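Local coordinates for putative uncharacterized protein gbs0355 (PDB 3OKZ), which is of unknown function but, as a LytR/CpsA/Psr family member, probably acts in attaching lipid-linked glycopolymers to the streptococcal cell wall, at residues K74-G77 with Q78-V81; K159-G162 with E163-L166; E177-Y180 with G181-K184. One frame throughout, in Å; residues are numbered along the deposited sequence.

Contact 1. Residues K74-G77 with Q78-V81; sequences KNNG and QTGV
N76 and T79 close a type I beta turn whose central residues are G77 and Q78, set in the surface loop between strand 67-69 and strand 82-84. The closing bond runs from T79 N to N76 O over 3.2 Å and is nearly straight at 174°, although the donor stands well above the carbonyl plane. A water donates a hydrogen bond to N76 O at 2.9 Å and another to T79 O at 3.1 Å, so two donors hold the oxygen of N76 and the water ties together both ends of the turn. Asparagine suits the first position because its amide can serve two ways. N76 OD1 takes a weak bond from Q78 N at 3.3 Å, the link of an Asx turn laid over the beta turn, while N76 ND2 donates to the backbone oxygen of S91. Q78 bends back at CG, and its side chain leans against G77, L70 and S91. In T79 the hydroxyl sits beside its own backbone N (chi1 -52°), which brings OG1 to 3.4 Å from N76 CB; OG1 is bonded to the carbonyl of P73. Beyond the turn, G80 and V81 make backbone hydrogen bonds with L70, and G80 has the positive phi that glycine adopts easily. V81 turns one methyl back to the turn, with CG2 at 4.1 Å from G77 O.

Contact 2. Residues K159-G162 with E163-L166; sequences KING and EQAL
I160 and A165 touch through CD1 and CB, 4.0 Å apart, where strand 156-160 gives way to helix 162-168 with N161 at the N-cap. Asparagine is common at N-caps because its short polar side chain can turn back to the first turn. G162 N donates to N125 OD1. E163 comes next: its CB lies beside the amide of N161, the two side chains crossing at a slant, while the carboxylate heads away; an acidic residue fits here, where the helix dipole would be expected to suit a negative charge. Q164 points back to the strand. Its CB approaches I160 CB to 3.5 Å, and the extended chain passes N161 at roughly a right angle, the two amide planes only 23° apart. A165 is small enough to sit close in, and its N donates to N161 O at 2.7 Å, nearly along the C=O axis. I160 and A165 are buried, with I130, V132 and V124 packed around them. L166 N then donates to G162 O at 2.8 Å, and the leucine side chain goes on to M117. The N-H groups of G162, A165 and L166 thus have acceptors, consistent with two i-to-i+4 bonds and one apolar touch joining strand end to first helical turn.

Contact 3. Residues E177-Y180 with G181-K184; sequences EGDY and GRQK
D179 and R182 meet at the buried side of the start of a helix, their side chains crossing at a slant with the carboxylate and guanidinium planes 78° apart. The ion pair between them is long, D179 OD1 to R182 NH1 3.7 Å, and the same oxygen lies 3.5 Å from R182 CD. R182 runs extended from CG to NE after setting CG opposite its backbone N (chi1 173°), a reach that suits arginine; NH2 also makes a long, weak pair with D43, as D179 OD1 does with R172. Y180 and Q183 behave differently: they lie side by side and point the same way, ring and amide planes 27° apart. Glutamine suits this place because its extended chain can lie along the Y180 ring and against E63. The length of tyrosine carries its hydroxyl to a hydrogen bond with Q260, and the side chain rests on Q245 and K247 of strand 241-252. These pairs stand on the first turn of helix 178-200. G178 enters with positive phi, which glycine tolerates readily, and its oxygen receives R182 N at 2.9 Å. E177 O accepts from Y180 N and G181 N, both on one face of its carbonyl plane, the latter at 3.2 Å. Having no side chain, G181 lets E177 CB come to 3.7 Å from its CA. From there the carboxylate of E177 leads to a salt bridge with K135. Q183 N adds a weak bond to D179 O. K184 N donates to Y180 O at 3.1 Å, and the lysine side chain leads away.

Overall arrangement
All three contacts belong to the LytR/CpsA/Psr region of the chain and follow one another along it without touching. Contact 1, a surface turn, lies on the opposite side of the chain's centre from contact 2; their centres are 38 Å apart, and the centres of contacts 1 and 3 are 30 Å apart. Contacts 2 and 3 sit closer, 18 Å between centres and about 7 Å between nearest atoms, on helices 162-168 and 178-200, which are consecutive in the chain. Contact 3 lies nearest the chain's centre, its own centre 13 Å away. There R182 neighbours R64 and R170, a gathering of arginines consistent with the phosphate-binding pocket of family relatives.

Contact 1. Residues K74-G77 with Q78-V81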
ATOM      1  N   LYS A  74      10.653  14.317  15.684  1.00 43.94           N
ATOM      2  CA  LYS A  74      11.551  14.284  16.833  1.00 48.14           C
ATOM      3  C   LYS A  74      10.864  13.859  18.126  1.00 48.36           C
ATOM      4  O   LYS A  74      11.477  13.239  18.993  1.00 38.69           O
ATOM      5  CB  LYS A  74      12.211  15.652  17.009  1.00 47.73           C
ATOM      6  CG  LYS A  74      13.164  15.741  18.182  1.00 53.17           C
ATOM      7  CD  LYS A  74      13.890  17.076  18.198  1.00 61.90           C
ATOM      8  CE  LYS A  74      14.768  17.202  19.424  1.00 64.52           C
ATOM      9  NZ  LYS A  74      15.685  16.040  19.531  1.00 71.99           N
ATOM     10  N   ASN A  75       9.586  14.183  18.248  1.00 55.94           N
ATOM     11  CA  ASN A  75       8.839  13.839  19.447  1.00 60.51           C
ATOM     12  C   ASN A  75       8.464  12.353  19.490  1.00 69.82           C
ATOM     13  O   ASN A  75       7.598  11.953  20.268  1.00 77.07           O
ATOM     14  CB  ASN A  75       7.584  14.716  19.520  1.00 63.66           C
ATOM     15  CG  ASN A  75       7.052  14.870  20.935  1.00 70.71           C
ATOM     16  OD1 ASN A  75       6.349  15.837  21.242  1.00 76.65           O
ATOM     17  ND2 ASN A  75       7.374  13.915  21.802  1.00 69.79           N
ATOM     18  N   ASN A  76       9.122  11.530  18.670  1.00 66.67           N
ATOM     19  CA  ASN A  76       8.821  10.092  18.635  1.00 53.38           C
ATOM     20  C   ASN A  76       9.999   9.205  19.067  1.00 43.67           C
ATOM     21  O   ASN A  76      11.102   9.276  18.503  1.00 29.79           O
ATOM     22  CB  ASN A  76       8.353   9.678  17.231  1.00 38.94           C
ATOM     23  CG  ASN A  76       7.369   8.512  17.265  1.00 40.21           C
ATOM     24  OD1 ASN A  76       7.708   7.403  17.685  1.00 35.06           O
ATOM     25  ND2 ASN A  76       6.140   8.766  16.831  1.00 39.89           N
ATOM     26  N   GLY A  77       9.749   8.360  20.065  1.00 27.26           N
ATOM     27  CA  GLY A  77      10.791   7.480  20.561  1.00 23.34           C
ATOM     28  C   GLY A  77      11.427   6.557  19.530  1.00 25.10           C
ATOM     29  O   GLY A  77      12.543   6.079  19.717  1.00 26.35           O
ATOM     30  N   GLN A  78      10.735   6.311  18.427  1.00 35.52           N
ATOM     31  CA  GLN A  78      11.266   5.413  17.414  1.00 36.40           C
ATOM     32  C   GLN A  78      11.884   6.038  16.162  1.00 32.45           C
ATOM     33  O   GLN A  78      12.276   5.317  15.248  1.00 31.63           O
ATOM     34  CB  GLN A  78      10.182   4.417  17.006  1.00 38.62           C
ATOM     35  CG  GLN A  78       9.904   3.368  18.051  1.00 39.02           C
ATOM     36  CD  GLN A  78      11.149   2.581  18.387  1.00 47.17           C
ATOM     37  OE1 GLN A  78      12.005   2.365  17.525  1.00 52.45           O
ATOM     38  NE2 GLN A  78      11.257   2.136  19.640  1.00 42.04           N
ATOM     39  N   THR A  79      11.979   7.362  16.109  1.00 31.99           N
ATOM     40  CA  THR A  79      12.572   8.006  14.940  1.00 30.65           C
ATOM     41  C   THR A  79      14.054   7.647  14.868  1.00 35.61           C
ATOM     42  O   THR A  79      14.680   7.387  15.895  1.00 48.18           O
ATOM     43  CB  THR A  79      12.439   9.540  15.012  1.00 33.01           C
ATOM     44  OG1 THR A  79      11.072   9.893  15.258  1.00 40.24           O
ATOM     45  CG2 THR A  79      12.887  10.176  13.702  1.00 26.86           C
ATOM     46  N   GLY A  80      14.607   7.629  13.656  1.00 35.30           N
ATOM     47  CA  GLY A  80      16.015   7.302  13.473  1.00 45.04           C
ATOM     48  C   GLY A  80      16.455   5.982  14.093  1.00 47.57           C
ATOM     49  O   GLY A  80      17.574   5.865  14.600  1.00 53.45           O
ATOM     50  N   VAL A  81      15.569   4.989  14.051  1.00 40.10           N
ATOM     51  CA  VAL A  81      15.842   3.665  14.605  1.00 28.87           C
ATOM     52  C   VAL A  81      15.662   2.592  13.534  1.00 33.66           C
ATOM     53  O   VAL A  81      14.685   2.613  12.791  1.00 48.01           O
ATOM     54  CB  VAL A  81      14.878   3.340  15.759  1.00 30.19           C
ATOM     55  CG1 VAL A  81      15.150   1.944  16.282  1.00 36.29           C
ATOM     56  CG2 VAL A  81      15.020   4.368  16.864  1.00 29.26           C
TER
HETATM   57  O   HOH W   1      14.029   9.215  18.325  1.00 43.55           O

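Contact 2. Residues K159-G162 with E163-L166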
ATOM      1  N   LYS A 159     -17.436 -15.511  -6.791  1.00 32.34           N
ATOM      2  CA  LYS A 159     -17.674 -14.108  -6.535  1.00 32.70           C
ATOM      3  C   LYS A 159     -17.699 -14.086  -5.014  1.00 26.99           C
ATOM      4  O   LYS A 159     -18.582 -14.680  -4.394  1.00 31.66           O
ATOM      5  CB  LYS A 159     -19.032 -13.655  -7.083  1.00 40.92           C
ATOM      6  CG  LYS A 159     -19.538 -12.355  -6.424  1.00 52.13           C
ATOM      7  CD  LYS A 159     -20.859 -11.880  -7.003  1.00 57.73           C
ATOM      8  CE  LYS A 159     -20.686 -11.400  -8.431  1.00 60.21           C
ATOM      9  NZ  LYS A 159     -19.712 -10.278  -8.497  1.00 65.93           N
ATOM     10  N   ILE A 160     -16.724 -13.435  -4.405  1.00 19.28           N
ATOM     11  CA  ILE A 160     -16.705 -13.400  -2.960  1.00 25.81           C
ATOM     12  C   ILE A 160     -17.216 -12.059  -2.430  1.00 23.28           C
ATOM     13  O   ILE A 160     -17.444 -11.128  -3.204  1.00 22.00           O
ATOM     14  CB  ILE A 160     -15.288 -13.668  -2.439  1.00 25.69           C
ATOM     15  CG1 ILE A 160     -14.322 -12.631  -3.000  1.00 21.95           C
ATOM     16  CG2 ILE A 160     -14.845 -15.073  -2.842  1.00 18.15           C
ATOM     17  CD1 ILE A 160     -12.931 -12.726  -2.414  1.00 26.14           C
ATOM     18  N   ASN A 161     -17.416 -11.972  -1.116  1.00 20.01           N
ATOM     19  CA  ASN A 161     -17.874 -10.739  -0.489  1.00 14.72           C
ATOM     20  C   ASN A 161     -16.711 -10.037   0.221  1.00  9.20           C
ATOM     21  O   ASN A 161     -15.561 -10.471   0.145  1.00 14.67           O
ATOM     22  CB  ASN A 161     -18.983 -11.019   0.532  1.00 26.50           C
ATOM     23  CG  ASN A 161     -18.489 -11.815   1.737  1.00 28.54           C
ATOM     24  OD1 ASN A 161     -18.493 -13.041   1.725  1.00 15.67           O
ATOM     25  ND2 ASN A 161     -18.052 -11.113   2.777  1.00 35.01           N
ATOM     26  N   GLY A 162     -17.032  -8.944   0.902  1.00  3.97           N
ATOM     27  CA  GLY A 162     -16.033  -8.189   1.634  1.00  6.23           C
ATOM     28  C   GLY A 162     -15.279  -9.042   2.628  1.00 11.17           C
ATOM     29  O   GLY A 162     -14.059  -9.104   2.579  1.00 25.46           O
ATOM     30  N   GLU A 163     -16.008  -9.713   3.514  1.00 17.02           N
ATOM     31  CA  GLU A 163     -15.416 -10.580   4.541  1.00 28.29           C
ATOM     32  C   GLU A 163     -14.441 -11.589   3.925  1.00 30.72           C
ATOM     33  O   GLU A 163     -13.314 -11.746   4.391  1.00 24.56           O
ATOM     34  CB  GLU A 163     -16.528 -11.321   5.295  1.00 39.12           C
ATOM     35  CG  GLU A 163     -16.469 -11.249   6.824  1.00 47.16           C
ATOM     36  CD  GLU A 163     -16.657  -9.841   7.390  1.00 47.93           C
ATOM     37  OE1 GLU A 163     -15.650  -9.199   7.763  1.00 42.20           O
ATOM     38  OE2 GLU A 163     -17.817  -9.377   7.471  1.00 49.56           O
ATOM     39  N   GLN A 164     -14.883 -12.268   2.873  1.00 30.79           N
ATOM     40  CA  GLN A 164     -14.047 -13.241   2.173  1.00 16.03           C
ATOM     41  C   GLN A 164     -12.859 -12.529   1.570  1.00 18.81           C
ATOM     42  O   GLN A 164     -11.723 -12.962   1.714  1.00 22.94           O
ATOM     43  CB  GLN A 164     -14.820 -13.908   1.035  1.00  0.87           C
ATOM     44  CG  GLN A 164     -16.095 -14.598   1.444  1.00 13.15           C
ATOM     45  CD  GLN A 164     -16.689 -15.381   0.301  1.00 19.16           C
ATOM     46  OE1 GLN A 164     -16.370 -16.554   0.108  1.00 12.66           O
ATOM     47  NE2 GLN A 164     -17.543 -14.731  -0.485  1.00 17.15           N
ATOM     48  N   ALA A 165     -13.140 -11.437   0.874  1.00 17.27           N
ATOM     49  CA  ALA A 165     -12.098 -10.643   0.240  1.00  0.95           C
ATOM     50  C   ALA A 165     -10.983 -10.303   1.231  1.00 23.21           C
ATOM     51  O   ALA A 165      -9.797 -10.349   0.886  1.00 26.27           O
ATOM     52  CB  ALA A 165     -12.701  -9.362  -0.341  1.00  9.00           C
ATOM     53  N   LEU A 166     -11.366  -9.963   2.459  1.00 21.83           N
ATOM     54  CA  LEU A 166     -10.386  -9.641   3.487  1.00 17.33           C
ATOM     55  C   LEU A 166      -9.487 -10.861   3.707  1.00 14.96           C
ATOM     56  O   LEU A 166      -8.258 -10.747   3.671  1.00 28.15           O
ATOM     57  CB  LEU A 166     -11.088  -9.255   4.792  1.00 21.22           C
ATOM     58  CG  LEU A 166     -10.206  -9.053   6.030  1.00 17.14           C
ATOM     59  CD1 LEU A 166      -9.150  -8.015   5.740  1.00 28.63           C
ATOM     60  CD2 LEU A 166     -11.055  -8.611   7.204  1.00 13.80           C
TER

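Contact 3. Residues E177-Y180 with G181-K184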
ATOM      1  N   GLU A 177       4.913 -18.426  -1.298  1.00 19.28           N
ATOM      2  CA  GLU A 177       5.455 -17.099  -1.604  1.00 23.45           C
ATOM      3  C   GLU A 177       5.307 -16.117  -0.444  1.00 21.49           C
ATOM      4  O   GLU A 177       5.651 -14.941  -0.565  1.00 21.73           O
ATOM      5  CB  GLU A 177       4.775 -16.535  -2.848  1.00 22.76           C
ATOM      6  CG  GLU A 177       4.948 -17.406  -4.078  1.00 38.11           C
ATOM      7  CD  GLU A 177       3.759 -17.309  -5.016  1.00 61.67           C
ATOM      8  OE1 GLU A 177       2.655 -17.775  -4.633  1.00 63.46           O
ATOM      9  OE2 GLU A 177       3.927 -16.762  -6.128  1.00 70.11           O
ATOM     10  N   GLY A 178       4.795 -16.604   0.680  1.00 21.67           N
ATOM     11  CA  GLY A 178       4.636 -15.754   1.842  1.00 22.20           C
ATOM     12  C   GLY A 178       4.110 -14.369   1.544  1.00 24.22           C
ATOM     13  O   GLY A 178       3.202 -14.214   0.733  1.00 32.74           O
ATOM     14  N   ASP A 179       4.705 -13.358   2.172  1.00 23.17           N
ATOM     15  CA  ASP A 179       4.259 -11.979   2.012  1.00 27.99           C
ATOM     16  C   ASP A 179       4.245 -11.444   0.593  1.00 20.16           C
ATOM     17  O   ASP A 179       3.656 -10.402   0.334  1.00 28.77           O
ATOM     18  CB  ASP A 179       5.085 -11.049   2.901  1.00 33.29           C
ATOM     19  CG  ASP A 179       4.310  -9.803   3.321  1.00 44.21           C
ATOM     20  OD1 ASP A 179       3.201  -9.956   3.883  1.00 45.26           O
ATOM     21  OD2 ASP A 179       4.807  -8.677   3.096  1.00 47.79           O
ATOM     22  N   TYR A 180       4.882 -12.140  -0.336  1.00 17.22           N
ATOM     23  CA  TYR A 180       4.881 -11.681  -1.724  1.00 16.58           C
ATOM     24  C   TYR A 180       3.665 -12.229  -2.438  1.00 13.31           C
ATOM     25  O   TYR A 180       3.098 -11.571  -3.316  1.00 10.77           O
ATOM     26  CB  TYR A 180       6.184 -12.090  -2.419  1.00 22.53           C
ATOM     27  CG  TYR A 180       7.360 -11.369  -1.798  1.00 39.51           C
ATOM     28  CD1 TYR A 180       7.349  -9.976  -1.676  1.00 34.64           C
ATOM     29  CD2 TYR A 180       8.449 -12.065  -1.280  1.00 52.41           C
ATOM     30  CE1 TYR A 180       8.379  -9.301  -1.054  1.00 44.48           C
ATOM     31  CE2 TYR A 180       9.494 -11.391  -0.651  1.00 61.08           C
ATOM     32  CZ  TYR A 180       9.450 -10.009  -0.543  1.00 62.98           C
ATOM     33  OH  TYR A 180      10.480  -9.319   0.055  1.00 71.98           O
ATOM     34  N   GLY A 181       3.263 -13.434  -2.043  1.00 13.46           N
ATOM     35  CA  GLY A 181       2.078 -14.044  -2.614  1.00  5.33           C
ATOM     36  C   GLY A 181       0.956 -13.185  -2.068  1.00 10.77           C
ATOM     37  O   GLY A 181       0.142 -12.627  -2.812  1.00 14.35           O
ATOM     38  N   ARG A 182       0.953 -13.050  -0.746  1.00 13.50           N
ATOM     39  CA  ARG A 182      -0.038 -12.255  -0.036  1.00 19.22           C
ATOM     40  C   ARG A 182      -0.237 -10.877  -0.660  1.00 25.82           C
ATOM     41  O   ARG A 182      -1.354 -10.353  -0.679  1.00 22.91           O
ATOM     42  CB  ARG A 182       0.383 -12.084   1.420  1.00 11.69           C
ATOM     43  CG  ARG A 182      -0.498 -11.136   2.197  1.00  8.36           C
ATOM     44  CD  ARG A 182      -0.080 -11.036   3.661  1.00 26.73           C
ATOM     45  NE  ARG A 182      -1.022 -10.200   4.398  1.00 33.42           N
ATOM     46  CZ  ARG A 182      -0.795  -9.687   5.600  1.00 45.47           C
ATOM     47  NH1 ARG A 182       0.357  -9.926   6.222  1.00 57.01           N
ATOM     48  NH2 ARG A 182      -1.719  -8.923   6.172  1.00 37.39           N
ATOM     49  N   GLN A 183       0.844 -10.282  -1.161  1.00 23.89           N
ATOM     50  CA  GLN A 183       0.739  -8.964  -1.776  1.00 11.65           C
ATOM     51  C   GLN A 183       0.149  -8.966  -3.177  1.00  9.82           C
ATOM     52  O   GLN A 183      -0.590  -8.045  -3.534  1.00 20.41           O
ATOM     53  CB  GLN A 183       2.095  -8.262  -1.771  1.00  0.01           C
ATOM     54  CG  GLN A 183       2.398  -7.654  -0.409  1.00  0.01           C
ATOM     55  CD  GLN A 183       3.766  -7.076  -0.334  1.00  5.65           C
ATOM     56  OE1 GLN A 183       4.739  -7.802  -0.389  1.00 16.62           O
ATOM     57  NE2 GLN A 183       3.860  -5.758  -0.220  1.00 10.62           N
ATOM     58  N   LYS A 184       0.454  -9.992  -3.972  1.00  4.86           N
ATOM     59  CA  LYS A 184      -0.098 -10.056  -5.324  1.00  2.30           C
ATOM     60  C   LYS A 184      -1.605 -10.042  -5.106  1.00  6.71           C
ATOM     61  O   LYS A 184      -2.331  -9.261  -5.704  1.00  8.81           O
ATOM     62  CB  LYS A 184       0.340 -11.354  -6.018  1.00  9.29           C
ATOM     63  CG  LYS A 184       0.431 -11.283  -7.536  1.00 16.27           C
ATOM     64  CD  LYS A 184       1.588 -10.402  -7.988  1.00 41.61           C
ATOM     65  CE  LYS A 184       1.602 -10.216  -9.512  1.00 54.81           C
ATOM     66  NZ  LYS A 184       2.631  -9.231 -10.000  1.00 58.31           N
TER